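Local coordinates for protein beta-glucuronidase (Dictyoglomus thermophilum, PDB 6XXW) that probably hydrolyses beta-D-glucuronides, releasing glucuronic acid, as a family 2 glycoside hydrolase with a sugar-binding domain and a TIM barrel, at residues F128-G132 against Q133-I137; E161-P164 against K165-V169; I321-K324 against D325-L329; Q485-R488 against D489-W493; V571-R574 against N575-K579. One frame throughout, in Å; residues are numbered along the deposited sequence.

Contact 1. Residues F128-G132 against Q133-I137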
# COMPACT_ATOMS: atom_id res chain seq x y z
N PHE A 128 -49.68 19.47 -13.48
CA PHE A 128 -49.73 18.69 -12.25
C PHE A 128 -49.22 19.41 -11.01
O PHE A 128 -49.24 18.81 -9.93
CB PHE A 128 -48.92 17.40 -12.43
CG PHE A 128 -49.26 16.63 -13.68
CD1 PHE A 128 -50.40 15.86 -13.74
CD2 PHE A 128 -48.43 16.69 -14.78
CE1 PHE A 128 -50.72 15.14 -14.90
CE2 PHE A 128 -48.73 15.98 -15.94
CZ PHE A 128 -49.88 15.20 -15.99
N VAL A 129 -48.77 20.67 -11.13
CA VAL A 129 -48.14 21.36 -10.01
C VAL A 129 -49.17 22.17 -9.24
O VAL A 129 -50.20 22.59 -9.77
CB VAL A 129 -46.98 22.26 -10.48
CG1 VAL A 129 -45.82 21.42 -11.01
CG2 VAL A 129 -47.45 23.25 -11.51
N ASN A 130 -48.87 22.39 -7.95
CA ASN A 130 -49.60 23.30 -7.09
C ASN A 130 -48.82 24.61 -7.06
O ASN A 130 -47.70 24.65 -6.52
CB ASN A 130 -49.75 22.71 -5.69
CG ASN A 130 -50.29 21.30 -5.71
OD1 ASN A 130 -51.30 21.03 -6.36
ND2 ASN A 130 -49.62 20.39 -5.00
N TYR A 131 -49.39 25.66 -7.63
CA TYR A 131 -48.68 26.93 -7.74
C TYR A 131 -48.65 27.66 -6.40
O TYR A 131 -49.66 27.76 -5.70
CB TYR A 131 -49.34 27.80 -8.80
CG TYR A 131 -49.12 27.28 -10.20
CD1 TYR A 131 -47.97 27.61 -10.91
CD2 TYR A 131 -50.05 26.45 -10.81
CE1 TYR A 131 -47.76 27.14 -12.19
CE2 TYR A 131 -49.85 25.96 -12.08
CZ TYR A 131 -48.70 26.31 -12.77
OH TYR A 131 -48.50 25.83 -14.04
N GLY A 132 -47.47 28.18 -6.06
CA GLY A 132 -47.27 28.85 -4.79
C GLY A 132 -47.36 27.95 -3.58
O GLY A 132 -47.57 28.45 -2.47
N GLN A 133 -47.21 26.64 -3.76
CA GLN A 133 -47.43 25.68 -2.70
C GLN A 133 -46.41 24.56 -2.80
O GLN A 133 -45.64 24.47 -3.76
CB GLN A 133 -48.84 25.10 -2.75
CG GLN A 133 -49.96 26.12 -2.60
CD GLN A 133 -51.30 25.55 -3.02
OE1 GLN A 133 -51.73 25.70 -4.16
NE2 GLN A 133 -51.95 24.86 -2.09
N GLU A 134 -46.42 23.69 -1.79
CA GLU A 134 -45.55 22.52 -1.77
C GLU A 134 -45.97 21.51 -2.84
O GLU A 134 -47.15 21.30 -3.11
CB GLU A 134 -45.59 21.86 -0.39
CG GLU A 134 -44.52 20.78 -0.20
CD GLU A 134 -44.79 19.89 1.00
OE1 GLU A 134 -45.95 19.85 1.46
OE2 GLU A 134 -43.85 19.22 1.47
N ASN A 135 -44.97 20.88 -3.45
CA ASN A 135 -45.17 19.80 -4.39
C ASN A 135 -44.26 18.65 -3.99
O ASN A 135 -43.28 18.84 -3.25
CB ASN A 135 -44.86 20.24 -5.82
CG ASN A 135 -45.80 21.32 -6.30
OD1 ASN A 135 -46.72 21.06 -7.07
ND2 ASN A 135 -45.59 22.55 -5.83
N ILE A 136 -44.59 17.45 -4.45
CA ILE A 136 -43.81 16.25 -4.16
C ILE A 136 -43.40 15.62 -5.49
O ILE A 136 -44.26 15.32 -6.33
CB ILE A 136 -44.60 15.24 -3.32
CG1 ILE A 136 -45.08 15.88 -2.01
CG2 ILE A 136 -43.78 13.97 -3.08
CD1 ILE A 136 -43.98 16.42 -1.16
N ILE A 137 -42.10 15.42 -5.69
CA ILE A 137 -41.60 14.63 -6.81
C ILE A 137 -41.16 13.28 -6.28
O ILE A 137 -40.51 13.18 -5.22
CB ILE A 137 -40.46 15.33 -7.56
CG1 ILE A 137 -39.89 14.37 -8.61
CG2 ILE A 137 -39.39 15.82 -6.59
CD1 ILE A 137 -39.00 15.02 -9.63

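Contact 2. Residues E161-P164 against K165-V169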
# COMPACT_ATOMS: atom_id res chain seq x y z
N GLU A 161 -29.08 -27.35 -4.88
CA GLU A 161 -28.73 -27.97 -3.61
C GLU A 161 -27.97 -27.01 -2.70
O GLU A 161 -28.07 -27.12 -1.47
CB GLU A 161 -27.92 -29.24 -3.86
CG GLU A 161 -28.75 -30.44 -4.27
CD GLU A 161 -28.92 -31.45 -3.15
OE1 GLU A 161 -27.99 -32.25 -2.91
OE2 GLU A 161 -29.98 -31.42 -2.48
N MET A 162 -27.21 -26.07 -3.25
CA MET A 162 -26.40 -25.19 -2.43
C MET A 162 -26.96 -23.78 -2.30
O MET A 162 -26.30 -22.90 -1.73
CB MET A 162 -24.96 -25.15 -2.96
CG MET A 162 -24.15 -26.41 -2.61
SD MET A 162 -24.27 -26.84 -0.85
CE MET A 162 -22.65 -27.52 -0.51
N HIS A 163 -28.17 -23.53 -2.80
CA HIS A 163 -28.71 -22.19 -2.61
C HIS A 163 -30.09 -22.25 -1.99
O HIS A 163 -30.93 -23.06 -2.40
CB HIS A 163 -28.75 -21.43 -3.95
CG HIS A 163 -27.39 -21.12 -4.51
ND1 HIS A 163 -26.73 -21.97 -5.37
CD2 HIS A 163 -26.58 -20.05 -4.34
CE1 HIS A 163 -25.57 -21.44 -5.71
NE2 HIS A 163 -25.45 -20.27 -5.10
N PRO A 164 -30.37 -21.41 -1.00
CA PRO A 164 -31.70 -21.39 -0.37
C PRO A 164 -32.77 -20.92 -1.34
O PRO A 164 -32.50 -20.42 -2.44
CB PRO A 164 -31.54 -20.42 0.80
CG PRO A 164 -30.38 -19.54 0.41
CD PRO A 164 -29.46 -20.40 -0.42
N LYS A 165 -34.02 -21.09 -0.93
CA LYS A 165 -35.14 -20.66 -1.75
C LYS A 165 -35.08 -19.15 -1.95
O LYS A 165 -34.84 -18.39 -1.00
CB LYS A 165 -36.47 -21.05 -1.10
CG LYS A 165 -37.68 -20.98 -2.03
CD LYS A 165 -38.59 -19.80 -1.68
CE LYS A 165 -39.50 -19.39 -2.85
NZ LYS A 165 -38.79 -19.24 -4.16
N GLY A 166 -35.27 -18.71 -3.19
CA GLY A 166 -35.29 -17.30 -3.48
C GLY A 166 -33.95 -16.69 -3.81
O GLY A 166 -33.88 -15.47 -4.01
N TYR A 167 -32.88 -17.48 -3.88
CA TYR A 167 -31.59 -16.95 -4.27
C TYR A 167 -31.63 -16.53 -5.74
O TYR A 167 -31.99 -17.33 -6.61
CB TYR A 167 -30.49 -17.99 -4.06
CG TYR A 167 -29.09 -17.40 -4.04
CD1 TYR A 167 -28.37 -17.22 -5.21
CD2 TYR A 167 -28.50 -17.02 -2.84
CE1 TYR A 167 -27.09 -16.67 -5.19
CE2 TYR A 167 -27.23 -16.48 -2.81
CZ TYR A 167 -26.52 -16.31 -3.98
OH TYR A 167 -25.25 -15.76 -3.95
N LYS A 168 -31.25 -15.29 -6.01
CA LYS A 168 -31.25 -14.82 -7.39
C LYS A 168 -29.98 -14.01 -7.65
O LYS A 168 -29.39 -13.45 -6.73
CB LYS A 168 -32.51 -13.99 -7.70
CG LYS A 168 -32.54 -12.60 -7.10
CD LYS A 168 -33.94 -11.99 -7.22
CE LYS A 168 -33.89 -10.47 -7.13
NZ LYS A 168 -33.46 -10.01 -5.78
N VAL A 169 -29.54 -14.01 -8.91
CA VAL A 169 -28.35 -13.27 -9.31
C VAL A 169 -28.68 -12.45 -10.55
O VAL A 169 -29.45 -12.90 -11.42
CB VAL A 169 -27.13 -14.18 -9.56
CG1 VAL A 169 -26.77 -14.98 -8.31
CG2 VAL A 169 -27.37 -15.12 -10.75

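Contact 3. Residues I321-K324 against D325-L329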
# COMPACT_ATOMS: atom_id res chain seq x y z
N ILE A 321 -14.62 16.42 -9.72
CA ILE A 321 -13.89 15.32 -10.37
C ILE A 321 -13.73 15.60 -11.87
O ILE A 321 -12.68 15.32 -12.46
CB ILE A 321 -14.63 13.99 -10.10
CG1 ILE A 321 -14.30 13.48 -8.69
CG2 ILE A 321 -14.27 12.94 -11.14
CD1 ILE A 321 -12.85 13.05 -8.51
N ASN A 322 -14.75 16.20 -12.48
CA ASN A 322 -14.69 16.44 -13.92
C ASN A 322 -13.58 17.43 -14.26
O ASN A 322 -12.78 17.20 -15.16
CB ASN A 322 -16.04 16.95 -14.42
CG ASN A 322 -17.09 15.87 -14.46
OD1 ASN A 322 -16.78 14.68 -14.36
ND2 ASN A 322 -18.35 16.27 -14.63
N ILE A 323 -13.53 18.55 -13.53
CA ILE A 323 -12.50 19.55 -13.81
C ILE A 323 -11.12 19.00 -13.48
O ILE A 323 -10.16 19.17 -14.24
CB ILE A 323 -12.83 20.85 -13.06
CG1 ILE A 323 -14.00 21.55 -13.80
CG2 ILE A 323 -11.61 21.79 -13.00
CD1 ILE A 323 -14.73 22.59 -12.97
N LYS A 324 -11.00 18.28 -12.36
CA LYS A 324 -9.75 17.58 -12.06
C LYS A 324 -9.32 16.68 -13.21
O LYS A 324 -8.15 16.67 -13.60
CB LYS A 324 -9.90 16.76 -10.78
CG LYS A 324 -8.64 16.00 -10.41
CD LYS A 324 -7.47 16.96 -10.22
CE LYS A 324 -6.38 16.33 -9.35
NZ LYS A 324 -5.31 17.31 -8.97
N ASP A 325 -10.27 15.94 -13.79
CA ASP A 325 -9.92 14.99 -14.85
C ASP A 325 -9.41 15.73 -16.08
O ASP A 325 -8.45 15.30 -16.72
CB ASP A 325 -11.13 14.12 -15.20
CG ASP A 325 -11.37 12.98 -14.20
OD1 ASP A 325 -10.61 12.83 -13.22
OD2 ASP A 325 -12.35 12.22 -14.40
N PHE A 326 -10.05 16.85 -16.44
CA PHE A 326 -9.59 17.59 -17.61
C PHE A 326 -8.24 18.25 -17.37
O PHE A 326 -7.41 18.33 -18.29
CB PHE A 326 -10.65 18.62 -18.03
CG PHE A 326 -11.75 18.01 -18.85
CD1 PHE A 326 -11.58 17.78 -20.20
CD2 PHE A 326 -12.93 17.59 -18.24
CE1 PHE A 326 -12.58 17.18 -20.95
CE2 PHE A 326 -13.93 16.99 -18.98
CZ PHE A 326 -13.75 16.79 -20.34
N ASN A 327 -7.98 18.72 -16.15
CA ASN A 327 -6.65 19.27 -15.87
C ASN A 327 -5.59 18.18 -15.95
O ASN A 327 -4.46 18.43 -16.42
CB ASN A 327 -6.64 19.94 -14.50
CG ASN A 327 -7.47 21.20 -14.49
OD1 ASN A 327 -7.67 21.81 -15.54
ND2 ASN A 327 -8.00 21.57 -13.33
N LEU A 328 -5.93 16.96 -15.55
CA LEU A 328 -5.00 15.84 -15.69
C LEU A 328 -4.80 15.48 -17.16
O LEU A 328 -3.67 15.17 -17.58
CB LEU A 328 -5.50 14.63 -14.90
CG LEU A 328 -5.37 14.70 -13.38
CD1 LEU A 328 -6.18 13.55 -12.71
CD2 LEU A 328 -3.91 14.66 -12.96
N LEU A 329 -5.87 15.51 -17.96
CA LEU A 329 -5.73 15.26 -19.39
C LEU A 329 -4.76 16.24 -20.03
O LEU A 329 -3.90 15.86 -20.84
CB LEU A 329 -7.11 15.33 -20.07
CG LEU A 329 -8.08 14.15 -19.88
CD1 LEU A 329 -9.40 14.40 -20.68
CD2 LEU A 329 -7.43 12.85 -20.28
O HOH W 1 -14.89 12.57 -15.14

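Contact 4. Residues Q485-R488 against D489-W493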
# COMPACT_ATOMS: atom_id res chain seq x y z
N GLN A 485 3.25 -10.24 -32.04
CA GLN A 485 1.81 -10.44 -32.20
C GLN A 485 1.10 -9.16 -32.63
O GLN A 485 0.21 -9.19 -33.49
CB GLN A 485 1.22 -10.97 -30.89
CG GLN A 485 1.83 -12.28 -30.43
CD GLN A 485 1.25 -12.77 -29.12
OE1 GLN A 485 0.77 -11.98 -28.31
NE2 GLN A 485 1.28 -14.09 -28.91
N LEU A 486 1.48 -8.02 -32.05
CA LEU A 486 0.73 -6.80 -32.31
C LEU A 486 0.96 -6.30 -33.72
O LEU A 486 0.02 -5.87 -34.40
CB LEU A 486 1.08 -5.73 -31.28
CG LEU A 486 0.28 -4.43 -31.45
CD1 LEU A 486 -1.21 -4.69 -31.27
CD2 LEU A 486 0.78 -3.35 -30.48
N GLU A 487 2.21 -6.35 -34.20
CA GLU A 487 2.47 -5.87 -35.55
C GLU A 487 1.77 -6.74 -36.59
O GLU A 487 1.16 -6.21 -37.53
CB GLU A 487 3.97 -5.82 -35.84
CG GLU A 487 4.26 -5.56 -37.32
CD GLU A 487 5.62 -4.94 -37.57
OE1 GLU A 487 5.89 -4.56 -38.73
OE2 GLU A 487 6.43 -4.83 -36.62
N ARG A 488 1.85 -8.06 -36.45
CA ARG A 488 1.15 -8.95 -37.37
C ARG A 488 -0.35 -8.68 -37.36
O ARG A 488 -0.99 -8.67 -38.42
CB ARG A 488 1.42 -10.41 -37.00
CG ARG A 488 2.81 -10.90 -37.38
CD ARG A 488 3.23 -12.10 -36.53
NE ARG A 488 2.52 -13.32 -36.90
CZ ARG A 488 2.89 -14.12 -37.89
NH1 ARG A 488 3.96 -13.83 -38.61
NH2 ARG A 488 2.18 -15.21 -38.16
N ASP A 489 -0.94 -8.50 -36.18
CA ASP A 489 -2.38 -8.29 -36.08
C ASP A 489 -2.79 -7.00 -36.77
O ASP A 489 -3.68 -7.00 -37.63
CB ASP A 489 -2.81 -8.29 -34.62
CG ASP A 489 -4.32 -8.31 -34.46
OD1 ASP A 489 -4.98 -9.03 -35.24
OD2 ASP A 489 -4.84 -7.64 -33.56
N LEU A 490 -2.13 -5.89 -36.42
CA LEU A 490 -2.54 -4.60 -36.96
C LEU A 490 -2.33 -4.51 -38.46
O LEU A 490 -3.12 -3.86 -39.15
CB LEU A 490 -1.80 -3.46 -36.25
CG LEU A 490 -2.18 -3.31 -34.77
CD1 LEU A 490 -1.37 -2.22 -34.11
CD2 LEU A 490 -3.68 -3.05 -34.63
N ARG A 491 -1.28 -5.15 -38.99
CA ARG A 491 -1.11 -5.20 -40.44
C ARG A 491 -2.24 -5.97 -41.11
O ARG A 491 -2.65 -5.65 -42.23
CB ARG A 491 0.24 -5.82 -40.81
CG ARG A 491 1.44 -4.94 -40.44
CD ARG A 491 2.72 -5.45 -41.10
NE ARG A 491 3.86 -4.60 -40.78
CZ ARG A 491 4.14 -3.46 -41.41
NH1 ARG A 491 3.38 -3.04 -42.41
NH2 ARG A 491 5.20 -2.74 -41.05
N GLU A 492 -2.77 -7.00 -40.43
CA GLU A 492 -3.89 -7.72 -41.02
C GLU A 492 -5.17 -6.88 -40.99
O GLU A 492 -5.98 -6.95 -41.92
CB GLU A 492 -4.11 -9.06 -40.31
CG GLU A 492 -5.02 -9.99 -41.12
CD GLU A 492 -5.53 -11.17 -40.32
OE1 GLU A 492 -5.34 -11.17 -39.09
OE2 GLU A 492 -6.11 -12.10 -40.92
N TRP A 493 -5.39 -6.10 -39.93
CA TRP A 493 -6.54 -5.19 -39.96
C TRP A 493 -6.46 -4.25 -41.14
O TRP A 493 -7.46 -3.99 -41.82
CB TRP A 493 -6.65 -4.39 -38.66
CG TRP A 493 -7.18 -5.17 -37.49
CD1 TRP A 493 -6.44 -5.81 -36.54
CD2 TRP A 493 -8.56 -5.38 -37.14
NE1 TRP A 493 -7.27 -6.41 -35.62
CE2 TRP A 493 -8.58 -6.17 -35.97
CE3 TRP A 493 -9.78 -4.99 -37.71
CZ2 TRP A 493 -9.76 -6.56 -35.34
CZ3 TRP A 493 -10.97 -5.39 -37.08
CH2 TRP A 493 -10.95 -6.16 -35.91

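Contact 5. Residues V571-R574 against N575-K579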
# COMPACT_ATOMS: atom_id res chain seq x y z
N VAL A 571 -4.34 4.40 -15.43
CA VAL A 571 -3.07 5.12 -15.42
C VAL A 571 -3.00 6.03 -14.19
O VAL A 571 -1.91 6.34 -13.69
CB VAL A 571 -2.92 5.88 -16.75
CG1 VAL A 571 -1.92 7.01 -16.65
CG2 VAL A 571 -2.57 4.93 -17.89
N PHE A 572 -4.15 6.49 -13.71
CA PHE A 572 -4.30 7.20 -12.46
C PHE A 572 -5.03 6.31 -11.46
O PHE A 572 -5.82 5.45 -11.84
CB PHE A 572 -5.09 8.52 -12.63
CG PHE A 572 -4.41 9.51 -13.53
CD1 PHE A 572 -4.73 9.57 -14.87
CD2 PHE A 572 -3.45 10.37 -13.03
CE1 PHE A 572 -4.11 10.47 -15.72
CE2 PHE A 572 -2.81 11.28 -13.88
CZ PHE A 572 -3.15 11.33 -15.23
N THR A 573 -4.76 6.52 -10.17
CA THR A 573 -5.57 5.84 -9.16
C THR A 573 -6.99 6.40 -9.20
O THR A 573 -7.28 7.41 -9.84
CB THR A 573 -4.96 6.03 -7.78
OG1 THR A 573 -4.97 7.42 -7.45
CG2 THR A 573 -3.53 5.52 -7.75
N ARG A 574 -7.90 5.73 -8.47
CA ARG A 574 -9.28 6.21 -8.46
C ARG A 574 -9.40 7.60 -7.85
O ARG A 574 -10.33 8.35 -8.20
CB ARG A 574 -10.17 5.23 -7.69
CG ARG A 574 -11.66 5.43 -7.97
CD ARG A 574 -12.46 4.35 -7.29
NE ARG A 574 -13.81 4.17 -7.83
CZ ARG A 574 -14.84 3.77 -7.09
NH1 ARG A 574 -14.66 3.55 -5.80
NH2 ARG A 574 -16.03 3.57 -7.64
N ASN A 575 -8.49 7.97 -6.95
CA ASN A 575 -8.46 9.32 -6.40
C ASN A 575 -7.61 10.27 -7.25
O ASN A 575 -7.17 11.31 -6.75
CB ASN A 575 -7.99 9.31 -4.94
CG ASN A 575 -6.55 8.89 -4.78
OD1 ASN A 575 -5.89 8.44 -5.73
ND2 ASN A 575 -6.04 9.03 -3.56
N ARG A 576 -7.35 9.91 -8.51
CA ARG A 576 -6.83 10.83 -9.53
C ARG A 576 -5.38 11.24 -9.26
O ARG A 576 -5.00 12.40 -9.47
CB ARG A 576 -7.73 12.08 -9.66
CG ARG A 576 -8.78 11.96 -10.77
CD ARG A 576 -9.74 10.82 -10.50
NE ARG A 576 -10.79 10.75 -11.51
CZ ARG A 576 -11.65 9.74 -11.63
NH1 ARG A 576 -11.56 8.71 -10.80
NH2 ARG A 576 -12.58 9.77 -12.58
N GLN A 577 -4.55 10.28 -8.83
CA GLN A 577 -3.11 10.50 -8.72
C GLN A 577 -2.36 9.53 -9.63
O GLN A 577 -2.82 8.41 -9.87
CB GLN A 577 -2.62 10.32 -7.28
CG GLN A 577 -3.24 11.29 -6.27
CD GLN A 577 -3.06 12.75 -6.65
OE1 GLN A 577 -2.07 13.14 -7.26
NE2 GLN A 577 -4.04 13.58 -6.26
N PRO A 578 -1.20 9.93 -10.15
CA PRO A 578 -0.59 9.16 -11.25
C PRO A 578 0.15 7.92 -10.78
O PRO A 578 0.81 7.92 -9.74
CB PRO A 578 0.38 10.17 -11.88
CG PRO A 578 0.80 11.06 -10.70
CD PRO A 578 -0.46 11.18 -9.86
N LYS A 579 0.06 6.85 -11.58
CA LYS A 579 0.97 5.73 -11.43
C LYS A 579 2.22 5.99 -12.27
O LYS A 579 2.32 6.97 -13.00
CB LYS A 579 0.29 4.42 -11.82
CG LYS A 579 -0.92 4.09 -10.95
CD LYS A 579 -1.57 2.78 -11.41
CE LYS A 579 -3.00 2.67 -10.88
NZ LYS A 579 -3.74 1.50 -11.47

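Contact 1. Residues F128-G132 against Q133-I137
The side-chain amide of N135 holds the backbone N and O of N130. N135 OD1 takes the amide N of N130 at 2.7 Å in an almost straight bond (174°), met in the carbonyl plane on a lone pair, while N135 ND2 donates a hydrogen bond to N130 O at 3.1 Å. With CG anti to the carbonyl carbon (chi1 -64°), the N135 amide reaches back into the loop that precedes its strand, and the two bonds to N130 fix its rotation. The N130 side chain bonds back to the strand, its ND2 to E134 O at 3.2 Å, and the two amide planes lie only 23° apart. V129 closes the tight part, its CA 3.3 Å from N135 OD1. With an alanine here in place of N135, N130 N and N130 O would probably lose these mates, and this part of the loop would be freer to shift. The other end is looser. Here the chain reverses in a type II turn from N130 to Q133, G132 taking the positive phi, and the turn's own bond from Q133 N to N130 O is weak at 3.4 Å. Q133 lies at the surface, exposed to solvent. N107 ND2 adds a further donor to N135 OD1, bringing in the loop between strands 101-106 and 109-115, and strand 134-142 then runs on between strands 73-81 and 101-106, antiparallel to both.

Contact 2. Residues E161-P164 against K165-V169
H163 and Y167 meet side chain to side chain across a type II beta turn, P164 to Y167, in the loop linking the two strands of a small antiparallel hairpin, 153-157 and 168-172. The turn closes through Y167 N and P164 O, 3.3 Å apart. G166 takes the third position with positive phi, where a side chain would collide with the carbonyl oxygen of K165. The torsions of Y167, which ends the turn, and of H163, just before it, bring the rings together. Y167 has CG anti to its amide nitrogen (chi1 -162°), and its ring swings back along the loop; H163 has CG beside its own N instead (chi1 -67°), which brings the CD2 corner of the imidazole over that ring. The planes stand 49° apart with centroids 4.5 Å from each other, an oblique pair. P164 adds apolar cover, its CD 4.3 Å from Y167 CD2. K165 points out of the turn, and its bent chain carries NZ to a salt bridge with E159. Both aromatic tips are engaged by the second subunit: H163 NE2 by its D475 and Y167 OH by its D478, while H163 ND1 bonds D160 of the same chain. The closest approach between the rings is made by H163 CD2, which hangs over the centre of the Y167 ring, 3.5 Å from Y167 CD1.

Contact 3. Residues I321-K324 against D325-L329
Four successive i to i+4 bonds, D325 N to I321 O (2.8 Å), F326 N to N322 O, N327 N to I323 O and L328 N to K324 O, carry regular alpha-helical backbone through I321-L329. The side chains ride on this ladder. D325 folds its carboxylate back along the previous turn, CG beside its own amide nitrogen (chi1 -79°), and I321 CG2 comes within 3.9 Å of D325 OD2. A water joins that carboxylate to the next residue of the first turn, 2.7 Å from D325 OD2 and 2.9 Å from N322 OD1; N322 ND2 is bonded to Q319. The stretch belongs to helix 319-332, the helix of the beta-alpha-beta unit between strands 297-305 and 336-338 of the TIM barrel. On the same helix I323 and N327 lie side by side, I323 CG2 3.6 Å from N327 ND2, and the N327 amide spans two chains, OD1 bonded to Y355 and ND2 to I61 O of the third subunit. K324 sends NZ to D60 O of that same subunit, and its CG rests 4.2 Å from L328 CD1. The buried D325 has two cationic partners, R576 at OD1 and K306 at OD2, and an alanine here would probably leave both positive groups without this counter-charge. F326 sets the edge of its ring against the helix, CD2 3.1 Å from N322 O, and its ring also meets that of Y355.

Contact 4. Residues Q485-R488 against D489-W493
E487 and R491, one turn apart, form the ionic part of this contact. Both side chains point the same way, and R491 brings its guanidinium edge to a single oxygen: E487 OE1 accepts from R491 NE at 2.9 Å and from R491 NH2 at 3.0 Å. The bond from NE uses the anti lone pair, whereas NH2 arrives 28° out of the carboxylate plane. The E487 side chain leaves the helix with CG opposite its backbone N (chi1 170°), and the extended chain beyond it carries the carboxylate alongside R491; OE2 is taken by R540, so the carboxylate lies between two arginines. The backbone bonds are those of a regular alpha helix, for instance L490 N to L486 O at 3.0 Å. This is helix 482-497 of the TIM barrel, in the beta-alpha-beta unit that joins strands 463-467 and 501-505. Apolar contact lies on the side facing helix 524-538, where L486 CD1 meets L490 CD1 at 3.8 Å; L486 packs on F534 and V537, L490 on L538. Of the remaining polar groups, D489 OD2 takes a weak bond from W493 NE1 at 3.4 Å, its stronger partner being R468. R488 NH2 and Q485 NE2 reach across to the backbone oxygens of E161 and M162 of the second subunit.

Contact 5. Residues V571-R574 against N575-K579
Two backbone bonds join V571-T573 to Q577-K579: K579 N to V571 O at 2.9 Å and T573 N to Q577 O at 2.7 Å. Between them F572 and P578 form a single antiparallel bridge, and F572 CE2 packs 3.9 Å from P578 CB. The chain reverses in a type I turn, R576 N bonding T573 O at 2.8 Å; R576 then has positive phi, the form of a type I turn with a G1 bulge. T573 OG1 lies 3.2 Å from Q577 N, but a clash with N575 makes its place doubtful. The side chain of R576 folds back over the turn, bent at chi2 (61°), and NH1 bonds R574 O at 2.9 Å. Its other nitrogens are used as well, NE by D325 and NH2 by D309 O. R574 runs out extended instead, with NE paired to D309, NH1 to D311 and NH2 to Y179 OH; its side chain comes about 3 Å from a bound Tris molecule, probably from the crystallisation liquor. K579 NZ is held by D554, G570 O and A510 O. Such dense pairing implies that R576 ties the turn to helix 319-332, while R574 is paired with two aspartates beside the bound Tris, which may mark a pocket.

In the fold
From the N terminus, contact 1 turns the chain into strand 134-142 of the sugar-binding domain, and contact 2 closes the loop between strands 153-157 and 168-172. Contacts 3 and 4 close no loop: each lies along one helix of the TIM barrel, 319-332 and 482-497. Contact 5 reverses the chain between the last barrel strand, 544-550, and helix 580-591. All five follow in series, none nested or crossed. Only contacts 3 and 5 touch: L328 packs on F572 and R576, tying the late loop to the early helix. Contacts 2 and 4, centres 46 Å apart in one chain, both face the second subunit, loop 161-164 of one copy meeting segment 485-488 of helix 482-497 in the other.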